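Local coordinates for protein nitroalkane oxidase (Podospora anserina, PDB 3MKH) that oxidises nitroalkanes to aldehydes or ketones with FAD and molecular oxygen, releasing nitrite and hydrogen peroxide, at residues A[97-100]-A[101-105]; A[412-416]-A[417-421]; A[143-146]-A[147-150]. One frame throughout, in Å; residues are numbered along the deposited sequence.

Interaction 1: A[97-100]-A[101-105]; sequences FATG and LGLTP
Thr104 folds its hydroxyl back onto the carbonyl oxygen of Gly100, one turn earlier in helix 90-109. This helix belongs to the N-terminal domain of the acyl-CoA dehydrogenase fold. Thr104 OG1 donates to Gly100 O at 2.8 Å. The hydroxyl comes in tilted 30° from the carbonyl plane. It can reach because OG1 lies anti to the carbonyl carbon of its own residue and beside the backbone N (chi1 -60°). Gly100 O also takes a weak bond from Leu103 N. With an alanine here the hydroxyl is gone, and Gly100 O would probably lose this short bond and keep the weak one from Leu103 N. The next residue, Pro105, brings no N-H, and the helix kinks there.

Regular backbone bonds hold the turn before the kink. Leu101 N binds Phe97 O, and Gly102 N binds Ala98 O, both at 3.0 Å. Thr99 O is the acceptor for Leu103 N.

On another flank, Thr99 and Leu103 lie side by side and point the same way. Their methyls meet, with Thr99 CG2 4.0 Å from Leu103 CD1. Thr99 OG1 faces elsewhere and is hydrogen-bonded to Tyr51 and Asn173. One residue thus serves both an apolar and a polar neighbourhood.

Leu101 sends CG anti to the backbone N (chi1 177°), and its end leads away from Phe97-Gly100. That end lies in the FAD pocket, touching the cofactor and Leu132. Phe97 packs on helix 75-88, and Leu101, Thr104 and Pro105 touch helix 262-298. The branch carbon of Leu103, CG, sits 3.3 Å from Thr99 O, the same oxygen that binds Leu103 N.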
ATOM      1  N   PHE A  97      27.812   6.130 -15.324  1.00 19.88           N
ATOM      2  CA  PHE A  97      27.716   6.509 -13.913  1.00 21.74           C
ATOM      3  C   PHE A  97      28.534   5.592 -13.003  1.00 24.31           C
ATOM      4  O   PHE A  97      29.056   6.021 -11.968  1.00 22.29           O
ATOM      5  CB  PHE A  97      26.248   6.544 -13.460  1.00 23.51           C
ATOM      6  CG  PHE A  97      25.400   7.499 -14.251  1.00 23.56           C
ATOM      7  CD1 PHE A  97      25.973   8.624 -14.834  1.00 25.05           C
ATOM      8  CD2 PHE A  97      24.040   7.283 -14.413  1.00 22.38           C
ATOM      9  CE1 PHE A  97      25.206   9.517 -15.566  1.00 27.13           C
ATOM     10  CE2 PHE A  97      23.264   8.165 -15.137  1.00 22.23           C
ATOM     11  CZ  PHE A  97      23.846   9.291 -15.718  1.00 22.30           C
ATOM     12  N   ALA A  98      28.645   4.323 -13.386  1.00 19.47           N
ATOM     13  CA  ALA A  98      29.389   3.351 -12.576  1.00 21.25           C
ATOM     14  C   ALA A  98      30.879   3.706 -12.502  1.00 18.13           C
ATOM     15  O   ALA A  98      31.536   3.459 -11.490  1.00 22.02           O
ATOM     16  CB  ALA A  98      29.200   1.939 -13.143  1.00 18.66           C
ATOM     17  N   THR A  99      31.414   4.291 -13.564  1.00 16.48           N
ATOM     18  CA  THR A  99      32.815   4.744 -13.527  1.00 16.97           C
ATOM     19  C   THR A  99      32.907   5.879 -12.502  1.00 19.30           C
ATOM     20  O   THR A  99      33.889   5.995 -11.783  1.00 20.04           O
ATOM     21  CB  THR A  99      33.301   5.223 -14.907  1.00 21.45           C
ATOM     22  OG1 THR A  99      33.565   4.082 -15.740  1.00 21.64           O
ATOM     23  CG2 THR A  99      34.574   6.077 -14.800  1.00 18.93           C
ATOM     24  N   GLY A 100      31.864   6.693 -12.417  1.00 20.11           N
ATOM     25  CA  GLY A 100      31.840   7.764 -11.430  1.00 19.65           C
ATOM     26  C   GLY A 100      31.839   7.221 -10.011  1.00 22.17           C
ATOM     27  O   GLY A 100      32.508   7.755  -9.126  1.00 20.56           O
ATOM     28  N   LEU A 101      31.100   6.142  -9.788  1.00 18.27           N
ATOM     29  CA  LEU A 101      31.095   5.495  -8.480  1.00 19.66           C
ATOM     30  C   LEU A 101      32.479   4.926  -8.147  1.00 21.86           C
ATOM     31  O   LEU A 101      32.954   5.024  -7.007  1.00 21.73           O
ATOM     32  CB  LEU A 101      30.019   4.395  -8.421  1.00 19.85           C
ATOM     33  CG  LEU A 101      29.969   3.605  -7.102  1.00 21.54           C
ATOM     34  CD1 LEU A 101      29.650   4.489  -5.906  1.00 26.30           C
ATOM     35  CD2 LEU A 101      28.977   2.447  -7.199  1.00 25.72           C
ATOM     36  N   GLY A 102      33.128   4.339  -9.148  1.00 20.15           N
ATOM     37  CA  GLY A 102      34.464   3.798  -8.965  1.00 21.95           C
ATOM     38  C   GLY A 102      35.491   4.866  -8.606  1.00 21.29           C
ATOM     39  O   GLY A 102      36.440   4.602  -7.870  1.00 23.87           O
ATOM     40  N   LEU A 103      35.308   6.074  -9.126  1.00 21.63           N
ATOM     41  CA  LEU A 103      36.215   7.190  -8.805  1.00 20.46           C
ATOM     42  C   LEU A 103      35.935   7.855  -7.456  1.00 22.16           C
ATOM     43  O   LEU A 103      36.796   8.564  -6.917  1.00 23.10           O
ATOM     44  CB  LEU A 103      36.176   8.247  -9.913  1.00 17.99           C
ATOM     45  CG  LEU A 103      36.623   7.745 -11.284  1.00 22.36           C
ATOM     46  CD1 LEU A 103      36.286   8.755 -12.397  1.00 19.99           C
ATOM     47  CD2 LEU A 103      38.106   7.398 -11.257  1.00 21.43           C
ATOM     48  N   THR A 104      34.744   7.622  -6.911  1.00 20.48           N
ATOM     49  CA  THR A 104      34.310   8.297  -5.689  1.00 21.16           C
ATOM     50  C   THR A 104      35.221   8.062  -4.467  1.00 23.47           C
ATOM     51  O   THR A 104      35.569   9.014  -3.774  1.00 24.95           O
ATOM     52  CB  THR A 104      32.828   7.979  -5.365  1.00 23.88           C
ATOM     53  OG1 THR A 104      32.008   8.433  -6.450  1.00 24.00           O
ATOM     54  CG2 THR A 104      32.385   8.673  -4.055  1.00 24.33           C
ATOM     55  N   PRO A 105      35.633   6.809  -4.207  1.00 22.65           N
ATOM     56  CA  PRO A 105      36.537   6.612  -3.063  1.00 23.75           C
ATOM     57  C   PRO A 105      37.831   7.394  -3.198  1.00 23.89           C
ATOM     58  O   PRO A 105      38.379   7.847  -2.200  1.00 22.08           O
ATOM     59  CB  PRO A 105      36.819   5.103  -3.094  1.00 25.84           C
ATOM     60  CG  PRO A 105      35.580   4.534  -3.736  1.00 21.54           C
ATOM     61  CD  PRO A 105      35.252   5.525  -4.826  1.00 21.93           C
TER

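Interaction 2: A[412-416]-A[417-421]; sequences QLMLK and PTYDA
Tyr419 lays one face of its ring over the backbone of Met414. The chain folds back here through a type I beta turn, Lys416 to Tyr419, straight after helix 402-415 of the acyl-CoA dehydrogenase fold. Met414 CA stands 3.9 Å from the centroid of the Tyr419 ring, a CH-pi contact. It sits 19° off the ring normal and is offset toward the rim.

The Met414 side chain runs alongside the ring and points the same way. Its CG reaches the phenol end, 3.9 Å from Tyr419 CZ. Tyr419 carries CG anti to the backbone N (chi1 -172°), which swings the ring back along the last turn of the helix. Leu413 O approaches the ring obliquely, 3.4 Å from Tyr419 CD1.

On the more exposed side, Lys416 CB passes 3.7 Å from Thr418 OG1. The lysine chain then runs on extended. Both polar ends find partners on helix 345-374: Lys416 NZ forms a salt bridge with Asp346, and the Tyr419 hydroxyl is hydrogen-bonded to Glu350, which fixes the far end of the ring.

A second subunit borders this turn, where Lys297 of that subunit donates to Met414 O and Tyr419 packs on its Lys321. The contact therefore lies at a subunit interface of the homotetramer, away from the FAD site.

The turn is closed by Tyr419 N, which donates to Lys416 O at 3.1 Å from above the carbonyl plane.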
ATOM      1  N   GLN A 412      20.584   2.318  12.562  1.00 29.14           N
ATOM      2  CA  GLN A 412      21.750   2.706  13.366  1.00 29.67           C
ATOM      3  C   GLN A 412      21.830   4.212  13.633  1.00 28.27           C
ATOM      4  O   GLN A 412      22.258   4.636  14.708  1.00 29.54           O
ATOM      5  CB  GLN A 412      23.049   2.206  12.728  1.00 27.72           C
ATOM      6  CG  GLN A 412      23.120   0.686  12.675  1.00 34.02           C
ATOM      7  CD  GLN A 412      22.960   0.048  14.055  1.00 42.13           C
ATOM      8  OE1 GLN A 412      23.516   0.535  15.047  1.00 45.25           O
ATOM      9  NE2 GLN A 412      22.203  -1.051  14.121  1.00 43.88           N
ATOM     10  N   LEU A 413      21.418   5.018  12.660  1.00 25.38           N
ATOM     11  CA  LEU A 413      21.364   6.470  12.854  1.00 26.51           C
ATOM     12  C   LEU A 413      20.407   6.850  13.982  1.00 27.07           C
ATOM     13  O   LEU A 413      20.781   7.592  14.890  1.00 27.93           O
ATOM     14  CB  LEU A 413      20.970   7.183  11.560  1.00 25.59           C
ATOM     15  CG  LEU A 413      22.058   7.160  10.481  1.00 27.86           C
ATOM     16  CD1 LEU A 413      21.538   7.641   9.105  1.00 23.15           C
ATOM     17  CD2 LEU A 413      23.263   7.987  10.937  1.00 30.39           C
ATOM     18  N   MET A 414      19.176   6.349  13.918  1.00 28.56           N
ATOM     19  CA  MET A 414      18.161   6.655  14.929  1.00 28.14           C
ATOM     20  C   MET A 414      18.598   6.188  16.328  1.00 33.06           C
ATOM     21  O   MET A 414      18.228   6.789  17.335  1.00 29.89           O
ATOM     22  CB  MET A 414      16.805   6.031  14.555  1.00 29.67           C
ATOM     23  CG  MET A 414      16.127   6.644  13.327  1.00 22.69           C
ATOM     24  SD  MET A 414      14.435   6.038  13.061  1.00 27.79           S
ATOM     25  CE  MET A 414      14.785   4.311  12.690  1.00 30.57           C
ATOM     26  N   LEU A 415      19.406   5.132  16.380  1.00 29.54           N
ATOM     27  CA  LEU A 415      19.882   4.582  17.648  1.00 30.65           C
ATOM     28  C   LEU A 415      20.906   5.445  18.372  1.00 32.99           C
ATOM     29  O   LEU A 415      21.076   5.319  19.584  1.00 35.85           O
ATOM     30  CB  LEU A 415      20.466   3.180  17.429  1.00 32.99           C
ATOM     31  CG  LEU A 415      19.513   1.987  17.503  1.00 36.03           C
ATOM     32  CD1 LEU A 415      20.120   0.754  16.808  1.00 33.94           C
ATOM     33  CD2 LEU A 415      19.145   1.672  18.940  1.00 35.68           C
ATOM     34  N   LYS A 416      21.615   6.300  17.642  1.00 32.79           N
ATOM     35  CA  LYS A 416      22.624   7.142  18.267  1.00 32.21           C
ATOM     36  C   LYS A 416      21.976   8.135  19.221  1.00 35.56           C
ATOM     37  O   LYS A 416      20.929   8.699  18.913  1.00 32.71           O
ATOM     38  CB  LYS A 416      23.445   7.914  17.222  1.00 33.84           C
ATOM     39  CG  LYS A 416      24.329   7.043  16.333  1.00 35.09           C
ATOM     40  CD  LYS A 416      25.331   7.896  15.575  1.00 34.04           C
ATOM     41  CE  LYS A 416      26.186   7.045  14.651  1.00 41.05           C
ATOM     42  NZ  LYS A 416      27.412   7.790  14.217  1.00 42.97           N
ATOM     43  N   PRO A 417      22.602   8.340  20.393  1.00 37.26           N
ATOM     44  CA  PRO A 417      22.161   9.351  21.358  1.00 36.87           C
ATOM     45  C   PRO A 417      22.156  10.740  20.732  1.00 36.39           C
ATOM     46  O   PRO A 417      21.375  11.593  21.142  1.00 38.28           O
ATOM     47  CB  PRO A 417      23.231   9.266  22.455  1.00 35.09           C
ATOM     48  CG  PRO A 417      23.680   7.861  22.418  1.00 44.17           C
ATOM     49  CD  PRO A 417      23.676   7.490  20.943  1.00 39.00           C
ATOM     50  N   THR A 418      23.008  10.951  19.735  1.00 34.81           N
ATOM     51  CA  THR A 418      23.133  12.254  19.095  1.00 33.77           C
ATOM     52  C   THR A 418      22.074  12.507  18.011  1.00 34.22           C
ATOM     53  O   THR A 418      21.944  13.626  17.522  1.00 32.84           O
ATOM     54  CB  THR A 418      24.558  12.463  18.522  1.00 33.48           C
ATOM     55  OG1 THR A 418      24.964  11.285  17.809  1.00 36.15           O
ATOM     56  CG2 THR A 418      25.543  12.699  19.654  1.00 36.74           C
ATOM     57  N   TYR A 419      21.314  11.477  17.650  1.00 33.63           N
ATOM     58  CA  TYR A 419      20.239  11.642  16.667  1.00 28.79           C
ATOM     59  C   TYR A 419      19.388  12.878  16.966  1.00 31.74           C
ATOM     60  O   TYR A 419      18.927  13.085  18.087  1.00 30.56           O
ATOM     61  CB  TYR A 419      19.348  10.394  16.593  1.00 28.43           C
ATOM     62  CG  TYR A 419      18.340  10.438  15.462  1.00 26.92           C
ATOM     63  CD1 TYR A 419      18.737  10.257  14.139  1.00 24.92           C
ATOM     64  CD2 TYR A 419      16.988  10.658  15.717  1.00 27.19           C
ATOM     65  CE1 TYR A 419      17.810  10.287  13.100  1.00 24.33           C
ATOM     66  CE2 TYR A 419      16.055  10.695  14.689  1.00 23.99           C
ATOM     67  CZ  TYR A 419      16.471  10.504  13.387  1.00 25.79           C
ATOM     68  OH  TYR A 419      15.541  10.545  12.380  1.00 26.25           O
ATOM     69  N   ASP A 420      19.201  13.712  15.955  1.00 27.38           N
ATOM     70  CA  ASP A 420      18.462  14.956  16.112  1.00 30.54           C
ATOM     71  C   ASP A 420      17.534  15.069  14.912  1.00 28.56           C
ATOM     72  O   ASP A 420      17.906  15.592  13.861  1.00 26.76           O
ATOM     73  CB  ASP A 420      19.426  16.143  16.212  1.00 30.20           C
ATOM     74  CG  ASP A 420      18.732  17.442  16.615  1.00 31.32           C
ATOM     75  OD1 ASP A 420      17.495  17.456  16.782  1.00 33.58           O
ATOM     76  OD2 ASP A 420      19.433  18.464  16.752  1.00 34.58           O
ATOM     77  N   ALA A 421      16.323  14.552  15.090  1.00 27.63           N
ATOM     78  CA  ALA A 421      15.408  14.269  13.982  1.00 28.53           C
ATOM     79  C   ALA A 421      15.373  15.290  12.839  1.00 29.99           C
ATOM     80  O   ALA A 421      15.568  14.928  11.681  1.00 25.04           O
ATOM     81  CB  ALA A 421      14.013  14.007  14.506  1.00 28.55           C
TER

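Interaction 3: A[143-146]-A[147-150]; sequences ALEK and GAPG
Glu145 and Ala148 meet across a type II beta turn, with Glu145 CB 4.0 Å from Ala148 CB. The N-H of Ala148 spans the turn, its N 3.1 Å from Glu145 O. It points well at the oxygen (155°) but lies above the carbonyl plane. The Ala148 methyl also leans on this carbonyl, with CB 3.4 Å from Glu145 O. This is the close-packed part of the loop.

The two arms run nearly antiparallel. Farther from the turn they meet once more, where Gly150 CA makes a CA-H...O contact of 3.4 Å with Ala143 O. Both glycines have positive phi angles. A side chain on Gly147 would clash with Lys146 O, so its place in the turn suits a residue without one.

The corner of the turn is the loose side. Lys146 and Gly147 are exposed. The Lys146 chain runs out extended, away from the other arm, and touches Pro202 of a nearby loop.

Glu145 leaves the turn in a different direction. With CG anti to the backbone N (chi1 -172°) and the chain extended, the carboxylate is carried past Ala148, OE1 4.0 Å from Ala148 CB, to a third subunit. There OE2 forms a salt bridge with Arg310 of the third subunit, itself an FAD-pocket residue, and OE1 accepts from the backbone N of Ala304 of the third subunit. Two partners therefore fix the rotation of the carboxylate, close to bound cofactor.

The loop joins strand 130-133 to strand 154-158 of the beta domain, and Leu144 of the loop packs on Ala263 and Phe267 of helix 262-298.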
ATOM      1  N   ALA A 143      28.883  -7.956   5.897  1.00 27.37           N
ATOM      2  CA  ALA A 143      30.335  -7.994   5.821  1.00 28.97           C
ATOM      3  C   ALA A 143      30.985  -7.482   7.111  1.00 31.35           C
ATOM      4  O   ALA A 143      32.087  -7.907   7.448  1.00 27.11           O
ATOM      5  CB  ALA A 143      30.833  -7.199   4.635  1.00 30.36           C
ATOM      6  N   LEU A 144      30.295  -6.581   7.811  1.00 28.27           N
ATOM      7  CA  LEU A 144      30.833  -5.935   9.015  1.00 29.64           C
ATOM      8  C   LEU A 144      30.284  -6.528  10.311  1.00 30.49           C
ATOM      9  O   LEU A 144      30.610  -6.064  11.409  1.00 34.23           O
ATOM     10  CB  LEU A 144      30.516  -4.448   8.990  1.00 33.20           C
ATOM     11  CG  LEU A 144      31.466  -3.521   8.228  1.00 35.87           C
ATOM     12  CD1 LEU A 144      31.733  -4.026   6.840  1.00 34.20           C
ATOM     13  CD2 LEU A 144      30.877  -2.125   8.198  1.00 42.24           C
ATOM     14  N   GLU A 145      29.441  -7.547  10.188  1.00 30.11           N
ATOM     15  CA  GLU A 145      28.756  -8.105  11.346  1.00 32.26           C
ATOM     16  C   GLU A 145      29.688  -8.918  12.231  1.00 32.86           C
ATOM     17  O   GLU A 145      30.401  -9.801  11.757  1.00 29.65           O
ATOM     18  CB  GLU A 145      27.575  -8.967  10.909  1.00 28.96           C
ATOM     19  CG  GLU A 145      26.689  -9.435  12.057  1.00 32.12           C
ATOM     20  CD  GLU A 145      25.494 -10.254  11.583  1.00 34.49           C
ATOM     21  OE1 GLU A 145      25.661 -11.061  10.642  1.00 35.74           O
ATOM     22  OE2 GLU A 145      24.389 -10.093  12.151  1.00 37.93           O
ATOM     23  N   LYS A 146      29.677  -8.623  13.529  1.00 31.46           N
ATOM     24  CA  LYS A 146      30.439  -9.430  14.477  1.00 34.67           C
ATOM     25  C   LYS A 146      29.951 -10.872  14.437  1.00 34.93           C
ATOM     26  O   LYS A 146      28.742 -11.127  14.467  1.00 36.26           O
ATOM     27  CB  LYS A 146      30.299  -8.872  15.898  1.00 38.30           C
ATOM     28  CG  LYS A 146      31.154  -7.651  16.178  1.00 37.93           C
ATOM     29  CD  LYS A 146      30.978  -7.201  17.623  1.00 43.01           C
ATOM     30  CE  LYS A 146      32.020  -6.171  18.022  1.00 42.10           C
ATOM     31  NZ  LYS A 146      31.705  -5.616  19.378  1.00 51.95           N
ATOM     32  N   GLY A 147      30.888 -11.814  14.373  1.00 34.25           N
ATOM     33  CA  GLY A 147      30.547 -13.223  14.383  1.00 32.42           C
ATOM     34  C   GLY A 147      30.277 -13.777  13.001  1.00 36.44           C
ATOM     35  O   GLY A 147      30.014 -14.967  12.849  1.00 30.07           O
ATOM     36  N   ALA A 148      30.332 -12.919  11.984  1.00 32.13           N
ATOM     37  CA  ALA A 148      30.146 -13.377  10.610  1.00 31.65           C
ATOM     38  C   ALA A 148      31.514 -13.612   9.971  1.00 32.83           C
ATOM     39  O   ALA A 148      32.537 -13.183  10.515  1.00 35.28           O
ATOM     40  CB  ALA A 148      29.317 -12.351   9.802  1.00 30.30           C
ATOM     41  N   PRO A 149      31.547 -14.308   8.827  1.00 33.68           N
ATOM     42  CA  PRO A 149      32.820 -14.573   8.144  1.00 32.30           C
ATOM     43  C   PRO A 149      33.542 -13.303   7.676  1.00 32.04           C
ATOM     44  O   PRO A 149      34.768 -13.323   7.568  1.00 30.28           O
ATOM     45  CB  PRO A 149      32.401 -15.400   6.920  1.00 33.98           C
ATOM     46  CG  PRO A 149      31.095 -15.998   7.287  1.00 35.92           C
ATOM     47  CD  PRO A 149      30.417 -14.986   8.169  1.00 33.49           C
ATOM     48  N   GLY A 150      32.808 -12.226   7.397  1.00 31.33           N
ATOM     49  CA  GLY A 150      33.424 -11.028   6.840  1.00 26.12           C
ATOM     50  C   GLY A 150      33.600 -11.172   5.335  1.00 29.72           C
ATOM     51  O   GLY A 150      33.227 -12.199   4.771  1.00 28.48           O
TER

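Overall arrangement
The three contacts are separate, each made within one continuous run of chain. Interaction 1 is the most central. It is a partly buried helix turn held by backbone bonds and a threonine hydroxyl, with a leucine at FAD. Interactions 2 and 3 are beta turns farther out, each closed by one backbone bond. Interaction 2 adds an aromatic face at a helix end, while interaction 3 is a surface loop with a carboxylate reaching another subunit. Both lie at subunit borders; no other chain touches interaction 1. Interactions 1 and 3 both pack on helix 262-298. The nearest atoms of interactions 2 and 3 are about 9 Å apart.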